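Local structure of ABC transporter periplasmic-binding protein YtfQ (Mycobacterium smegmatis, 6HB0) at residues A[196-201]-A[224-229]; A[48-53]-A[274-279]; A[39-44]-A[270-275]. The protein probably serves as the sugar-capturing periplasmic component of an ABC transporter that takes up L-arabinofuranose. One frame throughout, in Å; residues are numbered along the deposited sequence.

Contact 1: residues A[196-201]-A[224-229]; sequences QVMEAF and EAIEAA
Met198 on helix 191-204 meets Ala225 and Ile226 on helix 216-228, joining two neighbouring connecting helices of one Rossmann-like α/β lobe of this type I periplasmic binding protein. Between these helices the chain runs through strand 210-213, so the contact holds together successive β-α units. The short segments lie 8.8 Å apart at their axes and cross at -44°, a close approach consistent with the small side chain of Ala225, where the backbones come nearest (Glu199 and Ala225). Its CB points toward the other helix, with Met198 CB 3.8 Å from Ala225 CB and Glu199 CG at 4.0 Å from the same CB atom. Glu199 thus covers the outer margin with its aliphatic part, while Met198 fills the buried side. The Met198 chain leaves with CG anti to the backbone N (chi1 -169°) and then bends at chi2 (68°), which carries its end past the alanine to the isoleucine. Across this interface all the touching is apolar, without a hydrogen bond between the segments. The same two helices are also linked by a salt bridge of Glu224 with Arg191, and Lys195 adds its side chain against Ala225. Ile226 in turn reaches the loop residues Lys231 and Pro233. At the end of the methionine, the methyl CE rests against two atoms of one branch of Ile226, lying 3.8 Å from both CG1 and CD1.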
ATOM      1  N   GLN A 196     -23.067   0.820   4.813  1.00 28.46           N
ATOM      2  CA  GLN A 196     -23.897   1.805   5.542  1.00 30.49           C
ATOM      3  C   GLN A 196     -23.810   3.200   4.915  1.00 30.96           C
ATOM      4  O   GLN A 196     -24.818   3.877   4.754  1.00 28.62           O
ATOM      5  CB  GLN A 196     -23.461   1.838   6.985  1.00 30.66           C
ATOM      6  CG  GLN A 196     -24.005   2.985   7.827  1.00 31.91           C
ATOM      7  CD  GLN A 196     -23.727   2.767   9.300  1.00 30.51           C
ATOM      8  OE1 GLN A 196     -23.800   1.638   9.783  1.00 31.48           O
ATOM      9  NE2 GLN A 196     -23.427   3.838  10.019  1.00 29.22           N
ATOM     10  N   VAL A 197     -22.597   3.616   4.541  1.00 28.71           N
ATOM     11  CA  VAL A 197     -22.405   4.919   3.963  1.00 31.11           C
ATOM     12  C   VAL A 197     -22.963   4.967   2.550  1.00 31.44           C
ATOM     13  O   VAL A 197     -23.544   5.960   2.162  1.00 28.15           O
ATOM     14  CB  VAL A 197     -20.925   5.312   3.959  1.00 31.23           C
ATOM     15  CG1 VAL A 197     -20.724   6.579   3.150  1.00 33.38           C
ATOM     16  CG2 VAL A 197     -20.470   5.486   5.416  1.00 35.30           C
ATOM     17  N   MET A 198     -22.764   3.901   1.775  1.00 27.87           N
ATOM     18  CA  MET A 198     -23.351   3.865   0.457  1.00 30.35           C
ATOM     19  C   MET A 198     -24.890   3.937   0.527  1.00 30.76           C
ATOM     20  O   MET A 198     -25.527   4.548  -0.350  1.00 29.47           O
ATOM     21  CB  MET A 198     -22.931   2.590  -0.282  1.00 25.71           C
ATOM     22  CG  MET A 198     -23.283   2.618  -1.756  1.00 30.59           C
ATOM     23  SD  MET A 198     -22.341   3.805  -2.666  1.00 32.29           S
ATOM     24  CE  MET A 198     -23.383   4.082  -4.095  1.00 36.54           C
ATOM     25  N   GLU A 199     -25.498   3.283   1.510  1.00 31.35           N
ATOM     26  CA  GLU A 199     -26.970   3.401   1.684  1.00 33.55           C
ATOM     27  C   GLU A 199     -27.323   4.852   1.874  1.00 35.76           C
ATOM     28  O   GLU A 199     -28.254   5.367   1.257  1.00 38.43           O
ATOM     29  CB  GLU A 199     -27.499   2.584   2.885  1.00 35.76           C
ATOM     30  CG  GLU A 199     -27.528   1.060   2.701  1.00 44.27           C
ATOM     31  CD  GLU A 199     -27.545   0.292   4.054  1.00 47.92           C
ATOM     32  OE1 GLU A 199     -27.834   0.915   5.127  1.00 46.59           O
ATOM     33  OE2 GLU A 199     -27.264  -0.938   4.054  1.00 49.27           O
ATOM     34  N   ALA A 200     -26.568   5.536   2.722  1.00 34.33           N
ATOM     35  CA  ALA A 200     -26.821   6.941   2.985  1.00 37.48           C
ATOM     36  C   ALA A 200     -26.677   7.774   1.710  1.00 37.50           C
ATOM     37  O   ALA A 200     -27.442   8.686   1.480  1.00 34.34           O
ATOM     38  CB  ALA A 200     -25.872   7.472   4.035  1.00 39.40           C
ATOM     39  N   PHE A 201     -25.654   7.491   0.915  1.00 34.70           N
ATOM     40  CA  PHE A 201     -25.416   8.229  -0.311  1.00 32.78           C
ATOM     41  C   PHE A 201     -26.590   8.027  -1.297  1.00 32.53           C
ATOM     42  O   PHE A 201     -26.994   8.966  -1.985  1.00 36.01           O
ATOM     43  CB  PHE A 201     -24.129   7.758  -0.996  1.00 30.70           C
ATOM     44  CG  PHE A 201     -22.854   8.194  -0.345  1.00 32.39           C
ATOM     45  CD1 PHE A 201     -22.807   9.217   0.590  1.00 30.52           C
ATOM     46  CD2 PHE A 201     -21.665   7.611  -0.732  1.00 34.52           C
ATOM     47  CE1 PHE A 201     -21.628   9.664   1.108  1.00 32.63           C
ATOM     48  CE2 PHE A 201     -20.472   8.036  -0.185  1.00 32.40           C
ATOM     49  CZ  PHE A 201     -20.453   9.085   0.712  1.00 33.45           C
ATOM     50  N   GLU A 224     -22.916  -4.236  -2.300  1.00 32.02           N
ATOM     51  CA  GLU A 224     -24.122  -4.827  -1.708  1.00 32.75           C
ATOM     52  C   GLU A 224     -25.220  -3.831  -1.489  1.00 34.73           C
ATOM     53  O   GLU A 224     -26.379  -4.184  -1.627  1.00 35.97           O
ATOM     54  CB  GLU A 224     -23.799  -5.480  -0.382  1.00 36.53           C
ATOM     55  CG  GLU A 224     -22.972  -6.733  -0.493  1.00 39.69           C
ATOM     56  CD  GLU A 224     -22.628  -7.337   0.875  1.00 52.13           C
ATOM     57  OE1 GLU A 224     -23.280  -6.980   1.895  1.00 56.65           O
ATOM     58  OE2 GLU A 224     -21.693  -8.172   0.918  1.00 52.45           O
ATOM     59  N   ALA A 225     -24.883  -2.585  -1.132  1.00 31.58           N
ATOM     60  CA  ALA A 225     -25.912  -1.559  -0.940  1.00 32.01           C
ATOM     61  C   ALA A 225     -26.553  -1.213  -2.270  1.00 32.00           C
ATOM     62  O   ALA A 225     -27.766  -0.992  -2.351  1.00 29.85           O
ATOM     63  CB  ALA A 225     -25.339  -0.310  -0.300  1.00 28.64           C
ATOM     64  N   ILE A 226     -25.730  -1.164  -3.298  1.00 31.13           N
ATOM     65  CA  ILE A 226     -26.195  -0.844  -4.628  1.00 31.73           C
ATOM     66  C   ILE A 226     -27.144  -1.924  -5.106  1.00 35.96           C
ATOM     67  O   ILE A 226     -28.214  -1.609  -5.648  1.00 39.62           O
ATOM     68  CB  ILE A 226     -25.000  -0.656  -5.610  1.00 29.74           C
ATOM     69  CG1 ILE A 226     -24.251   0.594  -5.222  1.00 30.25           C
ATOM     70  CG2 ILE A 226     -25.489  -0.422  -7.046  1.00 31.20           C
ATOM     71  CD1 ILE A 226     -22.896   0.734  -5.834  1.00 33.07           C
ATOM     72  N   GLU A 227     -26.778  -3.183  -4.897  1.00 37.03           N
ATOM     73  CA  GLU A 227     -27.635  -4.301  -5.211  1.00 38.50           C
ATOM     74  C   GLU A 227     -28.950  -4.253  -4.411  1.00 44.12           C
ATOM     75  O   GLU A 227     -30.021  -4.454  -4.969  1.00 45.09           O
ATOM     76  CB  GLU A 227     -26.903  -5.634  -4.989  1.00 43.04           C
ATOM     77  CG  GLU A 227     -25.929  -5.951  -6.109  1.00 48.63           C
ATOM     78  CD  GLU A 227     -24.989  -7.150  -5.883  1.00 48.38           C
ATOM     79  OE1 GLU A 227     -24.636  -7.525  -4.744  1.00 51.72           O
ATOM     80  OE2 GLU A 227     -24.534  -7.686  -6.898  1.00 50.94           O
ATOM     81  N   ALA A 228     -28.887  -3.969  -3.113  1.00 45.07           N
ATOM     82  CA  ALA A 228     -30.109  -3.964  -2.300  1.00 44.83           C
ATOM     83  C   ALA A 228     -31.072  -2.875  -2.779  1.00 47.05           C
ATOM     84  O   ALA A 228     -32.272  -3.040  -2.719  1.00 48.21           O
ATOM     85  CB  ALA A 228     -29.779  -3.805  -0.824  1.00 45.11           C
ATOM     86  N   ALA A 229     -30.533  -1.776  -3.297  1.00 48.11           N
ATOM     87  CA  ALA A 229     -31.341  -0.710  -3.868  1.00 46.87           C
ATOM     88  C   ALA A 229     -31.874  -1.064  -5.259  1.00 46.46           C
ATOM     89  O   ALA A 229     -32.424  -0.190  -5.937  1.00 42.45           O
ATOM     90  CB  ALA A 229     -30.533   0.578  -3.939  1.00 44.20           C
TER

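Contact 2: residues A[48-53]-A[274-279]; sequences AGVNLK and LAKKVA
Lys276 reaches from helix 269-279 to the end of helix 38-48, where its NZ donates a hydrogen bond of 2.8 Å to Ala48 O. The ammonium group approaches in the carbonyl plane, on a lone pair, at a C=O...N angle of 134°. It also lies beside the alanine methyl, with NZ 3.6 Å from Ala48 CB. One atom back along the chain, Lys276 CE lies 4.1 Å from Val50 CG2, the two side chains crossing at a slant, so the valine supports the aliphatic part of the lysine just before the charged end. The lysine spans the gap because it is extended beyond CG, every later torsion being close to 180°. A positive charge at this point faces the carbonyl end of a helix, which would be expected to favour it electrostatically. The accepting carbonyl is presented by a Schellman motif: Gly49 leaves the helix with positive phi (74°) and turns the chain toward strand 51-56. This is the α-to-β turn of a β-α-β unit in the first Rossmann-like lobe, and the lysine bridges to it from a helix more than 200 residues later in the chain. Behind the turn, Val50 packs inward on Ala45 of helix 38-48 and on Leu22 of strand 21-26. The strand that follows is fixed by backbone hydrogen bonds of Asn51 with Leu20 and Leu22, and by Asn51 ND2 bonding to Thr21 OG1.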
ATOM      1  N   ALA A  48      18.568 -14.174  -1.812  1.00 30.60           N
ATOM      2  CA  ALA A  48      19.722 -13.359  -2.102  1.00 32.94           C
ATOM      3  C   ALA A  48      20.996 -13.788  -1.384  1.00 32.98           C
ATOM      4  O   ALA A  48      22.014 -13.137  -1.554  1.00 36.54           O
ATOM      5  CB  ALA A  48      19.436 -11.886  -1.727  1.00 34.34           C
ATOM      6  N   GLY A  49      20.944 -14.801  -0.541  1.00 37.38           N
ATOM      7  CA  GLY A  49      22.114 -15.177   0.221  1.00 36.09           C
ATOM      8  C   GLY A  49      22.461 -14.233   1.358  1.00 39.86           C
ATOM      9  O   GLY A  49      23.613 -14.161   1.775  1.00 37.22           O
ATOM     10  N   VAL A  50      21.456 -13.544   1.899  1.00 37.68           N
ATOM     11  CA  VAL A  50      21.658 -12.611   2.991  1.00 36.17           C
ATOM     12  C   VAL A  50      21.335 -13.297   4.306  1.00 33.95           C
ATOM     13  O   VAL A  50      20.355 -14.009   4.425  1.00 39.05           O
ATOM     14  CB  VAL A  50      20.786 -11.357   2.804  1.00 34.36           C
ATOM     15  CG1 VAL A  50      20.847 -10.498   4.056  1.00 32.84           C
ATOM     16  CG2 VAL A  50      21.257 -10.575   1.580  1.00 37.70           C
ATOM     17  N   ASN A  51      22.188 -13.105   5.292  1.00 34.64           N
ATOM     18  CA  ASN A  51      21.963 -13.638   6.603  1.00 34.56           C
ATOM     19  C   ASN A  51      21.089 -12.630   7.381  1.00 35.34           C
ATOM     20  O   ASN A  51      21.564 -11.580   7.805  1.00 36.48           O
ATOM     21  CB  ASN A  51      23.314 -13.880   7.282  1.00 38.55           C
ATOM     22  CG  ASN A  51      23.166 -14.325   8.704  1.00 45.43           C
ATOM     23  OD1 ASN A  51      22.145 -14.916   9.061  1.00 51.52           O
ATOM     24  ND2 ASN A  51      24.141 -13.980   9.548  1.00 48.12           N
ATOM     25  N   LEU A  52      19.833 -12.968   7.580  1.00 36.08           N
ATOM     26  CA  LEU A  52      18.844 -12.043   8.137  1.00 36.30           C
ATOM     27  C   LEU A  52      18.653 -12.243   9.614  1.00 38.49           C
ATOM     28  O   LEU A  52      18.434 -13.354  10.031  1.00 35.62           O
ATOM     29  CB  LEU A  52      17.510 -12.293   7.472  1.00 38.82           C
ATOM     30  CG  LEU A  52      16.313 -11.444   7.914  1.00 39.06           C
ATOM     31  CD1 LEU A  52      16.493 -10.007   7.483  1.00 37.06           C
ATOM     32  CD2 LEU A  52      15.068 -12.090   7.344  1.00 40.90           C
ATOM     33  N   LYS A  53      18.767 -11.181  10.403  1.00 33.55           N
ATOM     34  CA  LYS A  53      18.470 -11.269  11.821  1.00 39.62           C
ATOM     35  C   LYS A  53      17.230 -10.449  12.075  1.00 37.41           C
ATOM     36  O   LYS A  53      17.256  -9.231  11.907  1.00 35.45           O
ATOM     37  CB  LYS A  53      19.635 -10.724  12.645  1.00 44.15           C
ATOM     38  CG  LYS A  53      20.936 -11.462  12.427  1.00 53.38           C
ATOM     39  CD  LYS A  53      21.848 -11.242  13.604  1.00 63.37           C
ATOM     40  CE  LYS A  53      21.674 -12.358  14.621  1.00 72.62           C
ATOM     41  NZ  LYS A  53      22.528 -13.501  14.199  1.00 78.71           N
ATOM     42  N   LEU A 274      19.380  -3.422  -2.309  1.00 27.88           N
ATOM     43  CA  LEU A 274      19.829  -2.212  -1.666  1.00 26.58           C
ATOM     44  C   LEU A 274      20.759  -2.457  -0.490  1.00 28.52           C
ATOM     45  O   LEU A 274      21.705  -1.710  -0.289  1.00 27.29           O
ATOM     46  CB  LEU A 274      18.643  -1.364  -1.175  1.00 30.50           C
ATOM     47  CG  LEU A 274      17.873  -0.799  -2.336  1.00 34.48           C
ATOM     48  CD1 LEU A 274      16.438  -0.483  -1.920  1.00 40.28           C
ATOM     49  CD2 LEU A 274      18.571   0.408  -2.929  1.00 34.93           C
ATOM     50  N   ALA A 275      20.490  -3.478   0.299  1.00 29.20           N
ATOM     51  CA  ALA A 275      21.369  -3.800   1.409  1.00 30.03           C
ATOM     52  C   ALA A 275      22.791  -4.101   0.907  1.00 32.20           C
ATOM     53  O   ALA A 275      23.784  -3.596   1.438  1.00 28.95           O
ATOM     54  CB  ALA A 275      20.818  -4.956   2.190  1.00 31.11           C
ATOM     55  N   LYS A 276      22.871  -4.873  -0.164  1.00 30.40           N
ATOM     56  CA  LYS A 276      24.183  -5.145  -0.783  1.00 32.47           C
ATOM     57  C   LYS A 276      24.865  -3.871  -1.274  1.00 31.27           C
ATOM     58  O   LYS A 276      26.055  -3.678  -1.043  1.00 33.51           O
ATOM     59  CB  LYS A 276      24.023  -6.147  -1.912  1.00 32.10           C
ATOM     60  CG  LYS A 276      23.719  -7.511  -1.398  1.00 35.99           C
ATOM     61  CD  LYS A 276      23.448  -8.484  -2.541  1.00 44.52           C
ATOM     62  CE  LYS A 276      23.165  -9.860  -1.954  1.00 46.78           C
ATOM     63  NZ  LYS A 276      22.611 -10.769  -2.988  1.00 48.80           N
ATOM     64  N   LYS A 277      24.112  -2.976  -1.906  1.00 31.42           N
ATOM     65  CA  LYS A 277      24.676  -1.744  -2.410  1.00 30.64           C
ATOM     66  C   LYS A 277      25.201  -0.879  -1.283  1.00 31.33           C
ATOM     67  O   LYS A 277      26.342  -0.396  -1.351  1.00 30.65           O
ATOM     68  CB  LYS A 277      23.664  -0.965  -3.234  1.00 32.72           C
ATOM     69  CG  LYS A 277      23.376  -1.636  -4.552  1.00 37.51           C
ATOM     70  CD  LYS A 277      22.381  -0.823  -5.355  1.00 45.38           C
ATOM     71  CE  LYS A 277      22.188  -1.448  -6.730  1.00 49.81           C
ATOM     72  NZ  LYS A 277      21.085  -0.673  -7.341  1.00 57.17           N
ATOM     73  N   VAL A 278      24.390  -0.677  -0.236  1.00 29.23           N
ATOM     74  CA  VAL A 278      24.823   0.234   0.809  1.00 30.88           C
ATOM     75  C   VAL A 278      25.993  -0.386   1.628  1.00 29.63           C
ATOM     76  O   VAL A 278      26.860   0.327   2.080  1.00 33.27           O
ATOM     77  CB  VAL A 278      23.663   0.744   1.708  1.00 28.51           C
ATOM     78  CG1 VAL A 278      22.671   1.506   0.869  1.00 29.64           C
ATOM     79  CG2 VAL A 278      23.015  -0.373   2.483  1.00 27.28           C
ATOM     80  N   ALA A 279      26.029  -1.696   1.781  1.00 32.57           N
ATOM     81  CA  ALA A 279      27.133  -2.324   2.481  1.00 34.23           C
ATOM     82  C   ALA A 279      28.459  -2.136   1.703  1.00 35.84           C
ATOM     83  O   ALA A 279      29.521  -2.003   2.287  1.00 37.36           O
ATOM     84  CB  ALA A 279      26.864  -3.797   2.697  1.00 35.67           C
TER

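Contact 3: residues A[39-44]-A[270-275]; sequences ESIKSA and ELMDLA
Met272 of helix 269-279 lies against Ala44 and Ile41 of helix 38-48, and its side chain touches the neighbouring helix and the turn after it along its full length. At the root, Met272 CB is 3.7 Å from Ala48 CB, one helical turn beyond Ala44. The next atom, CG, sits over the backbone and methyl of Ala44, at 3.6 Å from Ala44 O and 4.0 Å from Ala44 CB. Met272 SD then packs beside Val50 CB at 4.1 Å. A bend at chi2 (-54°), with chi3 (147°) turned somewhat away from fully extended, directs the methyl to Ile41: Met272 CE stands 3.6 Å from Ile41 O and 4.0 Å from Ile41 CG2, the two side chains crossing at about a right angle.

The helices pack against each other in the first Rossmann-like lobe of a type I periplasmic binding protein. Helix 38-48 is the first connecting helix of that lobe, following strand 21-26, whereas helix 269-279 enters after strand 259-263 of the other lobe, where the chain crosses back. Their local axes are 10.0 Å apart at a crossing angle of -50°. Leu271 adds a looser touch, its CD2 4.5 Å from Ile41 CG2.

Beneath them lies the parallel sheet: Ile41 covers Leu52, Phe54 and Phe24, and Met272 covers Leu22. On the outer side of helix 38-48, Lys42 forms a salt bridge with the zinc ligand Glu46, and Glu39 O accepts from both the N and the OG of Ser43. Near the start of helix 269-279, the Glu270 carboxylate curls back to gather backbone N-H groups, OE1 taking those of Leu271 and Gly268, and OE2 that of Leu267.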
ATOM      1  N   GLU A  39       7.151 -13.176   5.788  1.00 32.18           N
ATOM      2  CA  GLU A  39       7.476 -14.230   4.809  1.00 35.40           C
ATOM      3  C   GLU A  39       8.215 -13.692   3.569  1.00 34.02           C
ATOM      4  O   GLU A  39       9.116 -14.353   3.061  1.00 33.87           O
ATOM      5  CB  GLU A  39       6.247 -15.113   4.443  1.00 36.93           C
ATOM      6  CG  GLU A  39       5.076 -14.476   3.647  1.00 38.06           C
ATOM      7  CD  GLU A  39       3.960 -13.857   4.546  1.00 41.95           C
ATOM      8  OE1 GLU A  39       2.814 -13.643   4.051  1.00 36.51           O
ATOM      9  OE2 GLU A  39       4.223 -13.606   5.769  1.00 40.68           O
ATOM     10  N   SER A  40       7.878 -12.485   3.121  1.00 31.85           N
ATOM     11  CA  SER A  40       8.507 -11.893   1.942  1.00 33.08           C
ATOM     12  C   SER A  40       9.940 -11.495   2.191  1.00 32.89           C
ATOM     13  O   SER A  40      10.824 -11.667   1.335  1.00 32.44           O
ATOM     14  CB  SER A  40       7.699 -10.669   1.480  1.00 33.92           C
ATOM     15  OG  SER A  40       6.393 -11.097   1.060  1.00 33.46           O
ATOM     16  N   ILE A  41      10.185 -10.978   3.381  1.00 29.16           N
ATOM     17  CA  ILE A  41      11.497 -10.542   3.753  1.00 30.88           C
ATOM     18  C   ILE A  41      12.372 -11.779   4.023  1.00 31.46           C
ATOM     19  O   ILE A  41      13.508 -11.867   3.544  1.00 29.87           O
ATOM     20  CB  ILE A  41      11.441  -9.609   4.970  1.00 32.23           C
ATOM     21  CG1 ILE A  41      10.775  -8.296   4.572  1.00 35.88           C
ATOM     22  CG2 ILE A  41      12.835  -9.276   5.426  1.00 32.65           C
ATOM     23  CD1 ILE A  41      10.543  -7.371   5.745  1.00 41.14           C
ATOM     24  N   LYS A  42      11.835 -12.741   4.762  1.00 31.63           N
ATOM     25  CA  LYS A  42      12.615 -13.945   5.063  1.00 33.51           C
ATOM     26  C   LYS A  42      12.997 -14.701   3.798  1.00 30.96           C
ATOM     27  O   LYS A  42      14.185 -15.057   3.614  1.00 29.83           O
ATOM     28  CB  LYS A  42      11.839 -14.818   6.034  1.00 36.22           C
ATOM     29  CG  LYS A  42      12.450 -16.159   6.378  1.00 39.68           C
ATOM     30  CD  LYS A  42      11.648 -16.824   7.503  1.00 43.89           C
ATOM     31  CE  LYS A  42      12.004 -18.300   7.714  1.00 49.17           C
ATOM     32  NZ  LYS A  42      12.110 -19.068   6.421  1.00 51.39           N
ATOM     33  N   SER A  43      12.012 -14.934   2.932  1.00 27.91           N
ATOM     34  CA  SER A  43      12.276 -15.641   1.650  1.00 31.08           C
ATOM     35  C   SER A  43      13.234 -14.866   0.714  1.00 30.66           C
ATOM     36  O   SER A  43      14.113 -15.443   0.086  1.00 28.11           O
ATOM     37  CB  SER A  43      10.977 -15.944   0.926  1.00 31.43           C
ATOM     38  OG  SER A  43      10.331 -14.764   0.537  1.00 30.86           O
ATOM     39  N   ALA A  44      13.093 -13.555   0.649  1.00 27.59           N
ATOM     40  CA  ALA A  44      13.961 -12.752  -0.219  1.00 28.84           C
ATOM     41  C   ALA A  44      15.394 -12.784   0.284  1.00 29.37           C
ATOM     42  O   ALA A  44      16.317 -12.772  -0.526  1.00 26.98           O
ATOM     43  CB  ALA A  44      13.473 -11.304  -0.309  1.00 32.26           C
ATOM     44  N   GLU A 270      14.186  -6.046  -3.592  1.00 31.22           N
ATOM     45  CA  GLU A 270      14.801  -4.723  -3.735  1.00 32.01           C
ATOM     46  C   GLU A 270      15.503  -4.317  -2.418  1.00 29.63           C
ATOM     47  O   GLU A 270      16.566  -3.694  -2.444  1.00 29.71           O
ATOM     48  CB  GLU A 270      13.817  -3.681  -4.281  1.00 34.49           C
ATOM     49  CG  GLU A 270      12.832  -3.058  -3.307  1.00 35.98           C
ATOM     50  CD  GLU A 270      11.691  -4.011  -2.890  1.00 38.84           C
ATOM     51  OE1 GLU A 270      12.000  -4.893  -2.033  1.00 40.33           O
ATOM     52  OE2 GLU A 270      10.495  -3.893  -3.363  1.00 39.93           O
ATOM     53  N   LEU A 271      14.936  -4.673  -1.276  1.00 29.28           N
ATOM     54  CA  LEU A 271      15.612  -4.452   0.016  1.00 28.36           C
ATOM     55  C   LEU A 271      16.946  -5.186   0.061  1.00 29.07           C
ATOM     56  O   LEU A 271      17.968  -4.623   0.452  1.00 30.77           O
ATOM     57  CB  LEU A 271      14.704  -4.929   1.158  1.00 31.12           C
ATOM     58  CG  LEU A 271      15.298  -4.955   2.545  1.00 30.83           C
ATOM     59  CD1 LEU A 271      15.818  -3.570   2.894  1.00 33.62           C
ATOM     60  CD2 LEU A 271      14.266  -5.447   3.551  1.00 33.44           C
ATOM     61  N   MET A 272      16.954  -6.448  -0.361  1.00 28.31           N
ATOM     62  CA  MET A 272      18.203  -7.243  -0.319  1.00 28.57           C
ATOM     63  C   MET A 272      19.232  -6.632  -1.274  1.00 29.33           C
ATOM     64  O   MET A 272      20.391  -6.520  -0.952  1.00 28.96           O
ATOM     65  CB  MET A 272      17.960  -8.703  -0.658  1.00 30.73           C
ATOM     66  CG  MET A 272      16.965  -9.357   0.270  1.00 31.40           C
ATOM     67  SD  MET A 272      17.385  -9.184   2.026  1.00 31.47           S
ATOM     68  CE  MET A 272      15.735  -9.105   2.719  1.00 32.84           C
ATOM     69  N   ASP A 273      18.792  -6.242  -2.451  1.00 29.57           N
ATOM     70  CA  ASP A 273      19.670  -5.589  -3.406  1.00 32.55           C
ATOM     71  C   ASP A 273      20.232  -4.254  -2.895  1.00 31.54           C
ATOM     72  O   ASP A 273      21.428  -3.974  -3.010  1.00 31.27           O
ATOM     73  CB  ASP A 273      18.932  -5.385  -4.717  1.00 38.60           C
ATOM     74  CG  ASP A 273      19.791  -4.678  -5.718  1.00 46.51           C
ATOM     75  OD1 ASP A 273      20.862  -5.238  -6.078  1.00 59.05           O
ATOM     76  OD2 ASP A 273      19.439  -3.544  -6.107  1.00 47.27           O
ATOM     77  N   LEU A 274      19.380  -3.422  -2.309  1.00 27.88           N
ATOM     78  CA  LEU A 274      19.829  -2.212  -1.666  1.00 26.58           C
ATOM     79  C   LEU A 274      20.759  -2.457  -0.490  1.00 28.52           C
ATOM     80  O   LEU A 274      21.705  -1.710  -0.289  1.00 27.29           O
ATOM     81  CB  LEU A 274      18.643  -1.364  -1.175  1.00 30.50           C
ATOM     82  CG  LEU A 274      17.873  -0.799  -2.336  1.00 34.48           C
ATOM     83  CD1 LEU A 274      16.438  -0.483  -1.920  1.00 40.28           C
ATOM     84  CD2 LEU A 274      18.571   0.408  -2.929  1.00 34.93           C
ATOM     85  N   ALA A 275      20.490  -3.478   0.299  1.00 29.20           N
ATOM     86  CA  ALA A 275      21.369  -3.800   1.409  1.00 30.03           C
ATOM     87  C   ALA A 275      22.791  -4.101   0.907  1.00 32.20           C
ATOM     88  O   ALA A 275      23.784  -3.596   1.438  1.00 28.95           O
ATOM     89  CB  ALA A 275      20.818  -4.956   2.190  1.00 31.11           C
TER

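Overall arrangement
From the N terminus, the chain first lays down 39-44 and then 48-53, the early partners of contacts 3 and 2, in the first lobe. It completes most of that lobe's sheet before passing into the second, where contact 1 closes a short loop between successive helices about strand 210-213. On returning, residues 270-275 close contact 3 and 274-279 close contact 2. The two long loops open one after the other and end on the same stretch of helix 269-279; each encloses contact 1. Contacts 2 and 3, with centres 8 Å apart, tie this returning helix to helix 38-48 and to the turn that leads from it into strand 51-56. The centre of contact 1 is 49 Å from that of contact 2.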